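Local coordinates for protein glucanase (Clostridium thermocellum, PDB 5GXX) that probably hydrolyses internal beta-1,4-glucosidic bonds of cellulose, as a family 9 endoglucanase of the cellulosome, at residues A23-E28 against E43-W48; F57-A62 against V145-A150; V109-D114 against P135-K140. The protein carries 1 engineered substitution. All coordinates share one frame; numbering follows the deposited sequence.

Contact 1 (A23-E28 against E43-W48); sequences AGPLPE and EVLGGW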
loop_
_atom_site.group_PDB
_atom_site.type_symbol
_atom_site.label_atom_id
_atom_site.label_comp_id
_atom_site.label_asym_id
_atom_site.label_seq_id
_atom_site.Cartn_x
_atom_site.Cartn_y
_atom_site.Cartn_z
ATOM N N ALA A 23 20.149 -0.001 -31.380
ATOM C CA ALA A 23 18.770 -0.412 -31.161
ATOM C C ALA A 23 18.449 -1.597 -32.064
ATOM O O ALA A 23 19.141 -1.845 -33.057
ATOM C CB ALA A 23 17.836 0.759 -31.410
ATOM N N GLY A 24 17.427 -2.361 -31.688
ATOM C CA GLY A 24 17.021 -3.522 -32.472
ATOM C C GLY A 24 16.470 -3.213 -33.850
ATOM O O GLY A 24 15.850 -2.165 -34.076
ATOM N N PRO A 25 16.626 -4.157 -34.791
ATOM C CA PRO A 25 17.319 -5.424 -34.584
ATOM C C PRO A 25 18.840 -5.280 -34.710
ATOM O O PRO A 25 19.333 -4.541 -35.562
ATOM C CB PRO A 25 16.743 -6.317 -35.685
ATOM C CG PRO A 25 16.472 -5.344 -36.808
ATOM C CD PRO A 25 16.006 -4.068 -36.124
ATOM N N LEU A 26 19.573 -5.980 -33.853
ATOM C CA LEU A 26 21.034 -5.897 -33.887
ATOM C C LEU A 26 21.544 -6.596 -35.152
ATOM O O LEU A 26 20.964 -7.599 -35.582
ATOM C CB LEU A 26 21.658 -6.543 -32.644
ATOM C CG LEU A 26 21.341 -5.937 -31.277
ATOM C CD1 LEU A 26 22.157 -6.584 -30.177
ATOM C CD2 LEU A 26 21.523 -4.439 -31.210
ATOM N N PRO A 27 22.643 -6.095 -35.735
ATOM C CA PRO A 27 23.239 -6.778 -36.872
ATOM C C PRO A 27 23.939 -8.041 -36.399
ATOM O O PRO A 27 24.290 -8.148 -35.215
ATOM C CB PRO A 27 24.262 -5.762 -37.400
ATOM C CG PRO A 27 24.650 -4.966 -36.218
ATOM C CD PRO A 27 23.463 -4.956 -35.282
ATOM N N GLU A 28 24.121 -8.992 -37.315
ATOM C CA GLU A 28 24.726 -10.283 -36.992
ATOM C C GLU A 28 26.090 -10.088 -36.347
ATOM O O GLU A 28 26.517 -10.904 -35.528
ATOM C CB GLU A 28 24.845 -11.197 -38.229
ATOM C CG GLU A 28 25.599 -10.593 -39.437
ATOM C CD GLU A 28 27.129 -10.803 -39.462
ATOM O OE1 GLU A 28 27.701 -11.580 -38.654
ATOM O OE2 GLU A 28 27.799 -10.171 -40.312
ATOM N N GLU A 43 8.782 2.829 -34.295
ATOM C CA GLU A 43 8.279 3.192 -35.620
ATOM C C GLU A 43 9.340 3.078 -36.717
ATOM O O GLU A 43 9.045 2.689 -37.846
ATOM C CB GLU A 43 7.704 4.608 -35.584
ATOM C CG GLU A 43 7.174 5.130 -36.929
ATOM C CD GLU A 43 5.904 4.420 -37.381
ATOM O OE1 GLU A 43 5.250 3.763 -36.543
ATOM O OE2 GLU A 43 5.559 4.506 -38.581
ATOM N N VAL A 44 10.573 3.442 -36.369
ATOM C CA VAL A 44 11.724 3.215 -37.235
ATOM C C VAL A 44 12.731 2.388 -36.447
ATOM O O VAL A 44 13.109 2.742 -35.323
ATOM C CB VAL A 44 12.393 4.530 -37.670
ATOM C CG1 VAL A 44 13.525 4.254 -38.648
ATOM C CG2 VAL A 44 11.364 5.465 -38.293
ATOM N N LEU A 45 13.159 1.286 -37.052
ATOM C CA LEU A 45 14.040 0.336 -36.385
ATOM C C LEU A 45 15.506 0.699 -36.566
ATOM O O LEU A 45 15.863 1.457 -37.458
ATOM C CB LEU A 45 13.777 -1.069 -36.924
ATOM C CG LEU A 45 12.364 -1.601 -36.690
ATOM C CD1 LEU A 45 12.204 -2.919 -37.432
ATOM C CD2 LEU A 45 12.144 -1.785 -35.201
ATOM N N GLY A 46 16.344 0.113 -35.715
ATOM C CA GLY A 46 17.793 0.334 -35.746
ATOM C C GLY A 46 18.228 1.698 -35.253
ATOM O O GLY A 46 17.508 2.351 -34.492
ATOM N N GLY A 47 19.393 2.136 -35.725
ATOM C CA GLY A 47 19.969 3.398 -35.267
ATOM C C GLY A 47 20.516 3.262 -33.856
ATOM O O GLY A 47 20.590 2.156 -33.310
ATOM N N TRP A 48 20.912 4.387 -33.267
ATOM C CA TRP A 48 21.553 4.367 -31.953
ATOM C C TRP A 48 20.695 5.009 -30.881
ATOM O O TRP A 48 20.122 6.071 -31.139
ATOM C CB TRP A 48 22.866 5.149 -31.941
ATOM C CG TRP A 48 23.957 4.603 -32.825
ATOM C CD1 TRP A 48 24.332 3.283 -32.979
ATOM C CD2 TRP A 48 24.818 5.367 -33.675
ATOM N NE1 TRP A 48 25.389 3.192 -33.866
ATOM C CE2 TRP A 48 25.689 4.454 -34.320
ATOM C CE3 TRP A 48 24.945 6.737 -33.960
ATOM C CZ2 TRP A 48 26.675 4.870 -35.211
ATOM C CZ3 TRP A 48 25.917 7.145 -34.858
ATOM C CH2 TRP A 48 26.772 6.212 -35.474
#

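Contact 2 (F57-A62 against V145-A150); sequences FNLPMA and VGQMAA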
loop_
_atom_site.group_PDB
_atom_site.type_symbol
_atom_site.label_atom_id
_atom_site.label_comp_id
_atom_site.label_asym_id
_atom_site.label_seq_id
_atom_site.Cartn_x
_atom_site.Cartn_y
_atom_site.Cartn_z
ATOM N N PHE A 57 17.476 10.381 -30.818
ATOM C CA PHE A 57 17.446 11.817 -31.088
ATOM C C PHE A 57 18.194 12.061 -32.390
ATOM O O PHE A 57 19.422 12.002 -32.401
ATOM C CB PHE A 57 18.150 12.631 -29.998
ATOM C CG PHE A 57 17.360 12.828 -28.724
ATOM C CD1 PHE A 57 16.219 13.615 -28.709
ATOM C CD2 PHE A 57 17.850 12.352 -27.506
ATOM C CE1 PHE A 57 15.546 13.855 -27.507
ATOM C CE2 PHE A 57 17.188 12.576 -26.299
ATOM C CZ PHE A 57 16.022 13.345 -26.298
ATOM N N ASN A 58 17.494 12.325 -33.486
ATOM C CA ASN A 58 18.149 12.310 -34.792
ATOM C C ASN A 58 19.202 13.385 -35.019
ATOM O O ASN A 58 20.087 13.169 -35.841
ATOM C CB ASN A 58 17.132 12.406 -35.941
ATOM C CG ASN A 58 16.400 11.107 -36.217
ATOM O OD1 ASN A 58 16.176 10.305 -35.313
ATOM N ND2 ASN A 58 16.045 10.889 -37.489
ATOM N N LEU A 59 19.102 14.530 -34.344
ATOM C CA LEU A 59 20.084 15.592 -34.570
ATOM C C LEU A 59 21.475 15.140 -34.107
ATOM O O LEU A 59 22.393 15.099 -34.929
ATOM C CB LEU A 59 19.657 16.952 -33.992
ATOM C CG LEU A 59 20.612 18.140 -34.184
ATOM C CD1 LEU A 59 20.957 18.387 -35.652
ATOM C CD2 LEU A 59 19.992 19.388 -33.565
ATOM N N PRO A 60 21.668 14.812 -32.813
ATOM C CA PRO A 60 22.999 14.295 -32.478
ATOM C C PRO A 60 23.310 12.934 -33.105
ATOM O O PRO A 60 24.484 12.609 -33.284
ATOM C CB PRO A 60 22.962 14.193 -30.944
ATOM C CG PRO A 60 21.482 13.996 -30.642
ATOM C CD PRO A 60 20.821 14.927 -31.615
ATOM N N MET A 61 22.302 12.142 -33.461
ATOM C CA MET A 61 22.602 10.857 -34.068
ATOM C C MET A 61 23.219 11.063 -35.431
ATOM O O MET A 61 24.262 10.464 -35.749
ATOM C CB MET A 61 21.365 9.968 -34.200
ATOM C CG MET A 61 21.744 8.509 -34.392
ATOM S SD MET A 61 20.483 7.451 -35.120
ATOM C CE MET A 61 19.106 7.604 -33.991
ATOM N N ALA A 62 22.594 11.943 -36.218
ATOM C CA ALA A 62 23.082 12.220 -37.555
ATOM C C ALA A 62 24.415 12.953 -37.467
ATOM O O ALA A 62 25.320 12.661 -38.238
ATOM C CB ALA A 62 22.045 13.014 -38.339
ATOM N N VAL A 145 16.893 17.856 -40.329
ATOM C CA VAL A 145 16.941 17.300 -41.676
ATOM C C VAL A 145 18.241 17.615 -42.419
ATOM O O VAL A 145 18.737 16.786 -43.182
ATOM C CB VAL A 145 15.710 17.750 -42.520
ATOM C CG1 VAL A 145 15.761 17.200 -43.951
ATOM C CG2 VAL A 145 14.401 17.298 -41.864
ATOM N N GLY A 146 18.798 18.800 -42.189
ATOM C CA GLY A 146 20.049 19.192 -42.828
ATOM C C GLY A 146 21.201 18.336 -42.323
ATOM O O GLY A 146 22.090 17.944 -43.084
ATOM N N GLN A 147 21.185 18.053 -41.025
ATOM C CA GLN A 147 22.208 17.175 -40.442
ATOM C C GLN A 147 22.091 15.745 -40.958
ATOM O O GLN A 147 23.099 15.104 -41.270
ATOM C CB GLN A 147 22.200 17.228 -38.902
ATOM C CG GLN A 147 23.388 16.538 -38.209
ATOM C CD GLN A 147 24.739 17.122 -38.583
ATOM O OE1 GLN A 147 25.586 16.416 -39.126
ATOM N NE2 GLN A 147 24.945 18.408 -38.308
ATOM N N MET A 148 20.860 15.259 -41.105
ATOM C CA MET A 148 20.655 13.925 -41.667
ATOM C C MET A 148 21.188 13.896 -43.102
ATOM O O MET A 148 21.826 12.927 -43.514
ATOM C CB MET A 148 19.177 13.513 -41.611
ATOM C CG MET A 148 18.623 13.372 -40.193
ATOM S SD MET A 148 16.809 13.289 -40.118
ATOM C CE MET A 148 16.471 11.781 -41.043
ATOM N N ALA A 149 20.967 14.981 -43.845
ATOM C CA ALA A 149 21.486 15.083 -45.206
ATOM C C ALA A 149 23.011 15.030 -45.237
ATOM O O ALA A 149 23.587 14.334 -46.070
ATOM C CB ALA A 149 21.025 16.372 -45.860
ATOM N N ALA A 150 23.649 15.777 -44.335
ATOM C CA ALA A 150 25.101 15.853 -44.282
ATOM C C ALA A 150 25.704 14.483 -43.994
ATOM O O ALA A 150 26.678 14.073 -44.634
ATOM C CB ALA A 150 25.533 16.852 -43.209
#

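Contact 3 (V109-D114 against P135-K140); sequences VYQIGD and PYFVGK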
loop_
_atom_site.group_PDB
_atom_site.type_symbol
_atom_site.label_atom_id
_atom_site.label_comp_id
_atom_site.label_asym_id
_atom_site.label_seq_id
_atom_site.Cartn_x
_atom_site.Cartn_y
_atom_site.Cartn_z
ATOM N N VAL A 109 10.704 11.036 -39.858
ATOM C CA VAL A 109 10.668 10.688 -38.440
ATOM C C VAL A 109 11.973 11.244 -37.877
ATOM O O VAL A 109 13.046 10.878 -38.367
ATOM C CB VAL A 109 10.646 9.162 -38.207
ATOM C CG1 VAL A 109 10.817 8.845 -36.727
ATOM C CG2 VAL A 109 9.341 8.557 -38.723
ATOM N N TYR A 110 11.881 12.117 -36.876
ATOM C CA TYR A 110 13.081 12.752 -36.312
ATOM C C TYR A 110 13.372 12.412 -34.858
ATOM O O TYR A 110 14.372 12.874 -34.305
ATOM C CB TYR A 110 13.038 14.275 -36.516
ATOM C CG TYR A 110 12.087 15.059 -35.628
ATOM C CD1 TYR A 110 10.755 15.269 -36.001
ATOM C CD2 TYR A 110 12.531 15.638 -34.434
ATOM C CE1 TYR A 110 9.896 16.015 -35.189
ATOM C CE2 TYR A 110 11.679 16.371 -33.612
ATOM C CZ TYR A 110 10.361 16.568 -34.005
ATOM O OH TYR A 110 9.515 17.294 -33.193
ATOM N N GLN A 111 12.504 11.623 -34.233
ATOM C CA GLN A 111 12.728 11.181 -32.871
ATOM C C GLN A 111 11.940 9.916 -32.575
ATOM O O GLN A 111 10.808 9.760 -33.031
ATOM C CB GLN A 111 12.346 12.295 -31.891
ATOM C CG GLN A 111 12.690 12.006 -30.442
ATOM C CD GLN A 111 12.615 13.230 -29.566
ATOM O OE1 GLN A 111 13.100 14.304 -29.921
ATOM N NE2 GLN A 111 12.038 13.060 -28.387
ATOM N N ILE A 112 12.529 9.001 -31.811
ATOM C CA ILE A 112 11.794 7.857 -31.271
ATOM C C ILE A 112 11.960 7.881 -29.761
ATOM O O ILE A 112 13.075 7.894 -29.253
ATOM C CB ILE A 112 12.293 6.481 -31.777
ATOM C CG1 ILE A 112 12.310 6.361 -33.310
ATOM C CG2 ILE A 112 11.485 5.330 -31.138
ATOM C CD1 ILE A 112 10.965 6.445 -34.009
ATOM N N GLY A 113 10.850 7.914 -29.033
ATOM C CA GLY A 113 10.906 8.029 -27.586
ATOM C C GLY A 113 10.691 9.454 -27.103
ATOM O O GLY A 113 11.048 10.433 -27.773
ATOM N N ASP A 114 10.088 9.545 -25.922
ATOM C CA ASP A 114 9.800 10.792 -25.230
ATOM C C ASP A 114 10.892 10.972 -24.193
ATOM O O ASP A 114 11.073 10.111 -23.337
ATOM C CB ASP A 114 8.440 10.653 -24.535
ATOM C CG ASP A 114 8.012 11.915 -23.797
ATOM O OD1 ASP A 114 8.594 12.245 -22.740
ATOM O OD2 ASP A 114 7.035 12.555 -24.240
ATOM N N PRO A 135 6.557 6.745 -28.178
ATOM C CA PRO A 135 6.040 7.485 -29.319
ATOM C C PRO A 135 7.084 7.736 -30.409
ATOM O O PRO A 135 8.278 7.481 -30.213
ATOM C CB PRO A 135 5.627 8.820 -28.697
ATOM C CG PRO A 135 6.601 9.006 -27.596
ATOM C CD PRO A 135 6.764 7.623 -27.010
ATOM N N TYR A 136 6.642 8.242 -31.551
ATOM C CA TYR A 136 7.558 8.788 -32.542
ATOM C C TYR A 136 7.108 10.190 -32.923
ATOM O O TYR A 136 5.992 10.620 -32.580
ATOM C CB TYR A 136 7.675 7.872 -33.755
ATOM C CG TYR A 136 6.415 7.739 -34.585
ATOM C CD1 TYR A 136 6.187 8.606 -35.652
ATOM C CD2 TYR A 136 5.472 6.743 -34.326
ATOM C CE1 TYR A 136 5.051 8.499 -36.441
ATOM C CE2 TYR A 136 4.324 6.634 -35.108
ATOM C CZ TYR A 136 4.130 7.518 -36.160
ATOM O OH TYR A 136 3.006 7.419 -36.957
ATOM N N PHE A 137 7.999 10.900 -33.608
ATOM C CA PHE A 137 7.786 12.297 -33.948
ATOM C C PHE A 137 8.192 12.544 -35.392
ATOM O O PHE A 137 9.231 12.061 -35.845
ATOM C CB PHE A 137 8.575 13.182 -32.973
ATOM C CG PHE A 137 8.218 12.932 -31.540
ATOM C CD1 PHE A 137 8.839 11.916 -30.818
ATOM C CD2 PHE A 137 7.223 13.678 -30.926
ATOM C CE1 PHE A 137 8.492 11.651 -29.496
ATOM C CE2 PHE A 137 6.863 13.428 -29.606
ATOM C CZ PHE A 137 7.496 12.415 -28.885
ATOM N N VAL A 138 7.349 13.261 -36.128
ATOM C CA VAL A 138 7.581 13.552 -37.535
ATOM C C VAL A 138 7.596 15.065 -37.729
ATOM O O VAL A 138 6.914 15.798 -37.004
ATOM C CB VAL A 138 6.519 12.885 -38.425
ATOM C CG1 VAL A 138 6.743 11.372 -38.420
ATOM C CG2 VAL A 138 5.111 13.235 -37.932
ATOM N N GLY A 139 8.425 15.528 -38.660
ATOM C CA GLY A 139 8.558 16.953 -38.952
ATOM C C GLY A 139 9.541 17.205 -40.079
ATOM O O GLY A 139 10.009 16.264 -40.726
ATOM N N LYS A 140 9.861 18.475 -40.300
ATOM C CA LYS A 140 10.795 18.862 -41.347
ATOM C C LYS A 140 11.737 19.972 -40.890
ATOM O O LYS A 140 12.161 20.806 -41.688
ATOM C CB LYS A 140 10.032 19.287 -42.607
ATOM C CG LYS A 140 8.911 20.271 -42.331
ATOM C CD LYS A 140 8.144 20.671 -43.590
ATOM C CE LYS A 140 7.090 21.700 -43.218
ATOM N NZ LYS A 140 6.476 22.365 -44.400
#

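Contact 1 (A23-E28 against E43-W48)
P25 and L45 meet with their side chains at about a right angle. The ring carbon P25 CD touches L45 CB at 3.8 Å. The contact joins two parts of the long loop between helix 7-20 and strand 56-57, in the glycosyl hydrolase family 9 domain. G46, G47 and W48 open the G-G-W-Y-D-A-G-D signature of this family. The acidic residues of that signature probably serve the active site, as in relatives.

L45 has its CG anti to the carbonyl carbon (chi1 -62°), which brings CD1 near P25 CD and CD2 beside G24 O. L45 CB also lies 3.7 Å from G24 O. A cis peptide bond precedes P25, and it sets P25 CD on the same side as this carbonyl oxygen. P25 has further neighbours in D37 and M40.

A23 turns its methyl toward segment 43-48. A23 CB rests 3.5 Å from G46 O and close to G47 O as well. The backbone bonds lie beside these side-chain contacts. A23 N donates to G47 O at 2.9 Å, in a nearly straight bond. G46 N donates to G24 O at 2.8 Å, and this donor sits well above the carbonyl plane. G46 and G47 both take backbone angles with positive phi, which glycine adopts readily. In this shape their backbone presents G47 O to A23 N and G46 N to G24 O.

Charge and rings complete the setting. K56 NZ hydrogen-bonds to both V44 O and G46 O. The W48 indole packs on Y18 and on helices 58-75 and 85-101. One polar atom remains unsatisfied in this buried place: A23 O has no partner in the model.

Contact 2 (F57-A62 against V145-A150)
The amide nitrogen N58 ND2 points an N-H almost straight at the sulfur M148 SD, 3.6 Å away. This bond is weak, though its angle at the hydrogen is 177°. The other amide atom, N58 OD1, bonds to the Y98 hydroxyl, which fixes the rotation of the amide. The contact packs helix 58-75 against helix 142-158. Both belong to the helical (alpha/alpha)6 barrel of family 9 enzymes. The short helical segments run nearly parallel, at 22°, with axes 8.5 Å apart. That is consistent with two helices of the same layer of the barrel.

M148 reaches N58 obliquely. Its chain bends at the last torsion (chi3 62°), so its methyl also comes beside the amide, with M148 CE 3.7 Å from N58 ND2. The thioether therefore meets the amide with both sulfur and methyl.

A62 is a small residue and forms, with M148, the nearest CA pair of the two segments. Its methyl sits against two neighbours in sequence: A62 CB is 3.7 Å from M148 CA and 3.8 Å from Q147 CG. The backbones can come near here because only a methyl lies between them.

Q147 and L59 cross at about a right angle. The branch L59 CD1 abuts Q147 CB at 3.7 Å. Q147 places CG anti to its backbone N and then bends at chi2. Its OE1 stays near the A62 carbonyl and accepts a bond from W203 NE1. L59 also lies about 6 Å, by its side chain, from the calcium ion bound by S195, G196, D199, E200 and D246. At the bend of the glutamine, Q147 CG lies 3.7 Å from L59 O.

Contact 3 (V109-D114 against P135-K140)
F137 sets its CB over one face of the Y110 ring, offset toward the rim, in a CH-pi contact. F137 CB is 4.2 Å from the ring centroid. The two residues belong to an antiparallel pair of strands, 108-112 and 136-139, with a beta bulge between V109 and Q111. The pair is part of a three-stranded sheet in the family 9 region, in which strand 108-112 lies between 56-57 and 136-139. Y110 lies in the bulge. Its CG stands between the backbone N and the carbonyl carbon (chi1 74°), which brings the ring against F137 CB, V138 O and G139 N.

Two backbone bonds flank the bulge. Y110 N donates to F137 O at 2.8 Å. F137 N donates to Q111 O at 3.1 Å. A third bond continues past I112, from G113 N to P135 O at 2.9 Å. Q111 N is buried without a partner.

Q111 and F137 lie side by side on one face, with amide and ring planes 55° apart. Q111 NE2 donates to G113 O at 2.9 Å, in the carbonyl plane and at 175°. On the opposite face, I112 CD1 reaches Y136 CB at 3.6 Å and V109 meets V138.

A second shell positions Q111 and Y110. Q111 NE2 also bonds to A186 O. Y110 OH is held by T185 N and A186 N.

All three contacts lie in the family 9 catalytic region. Contacts 1 and 2 are buried, while contact 3 is partly exposed along strand 136-139. Contact 1 relies on loop backbone bonds, contact 2 on helix side chains, and contact 3 on strand pairing plus ring packing. They touch one another. V44 of contact 1 packs on V109 of contact 3, and E43 on Y136. M61, in the 57-62 segment, touches G47 and W48. Contact 3 is nested in the chain between the segments of contact 2. Strand 56-57 runs straight into helix 58-75, where N58 N probably bonds to Y110 O. Strand 136-139 precedes helix 142-158 after a short link.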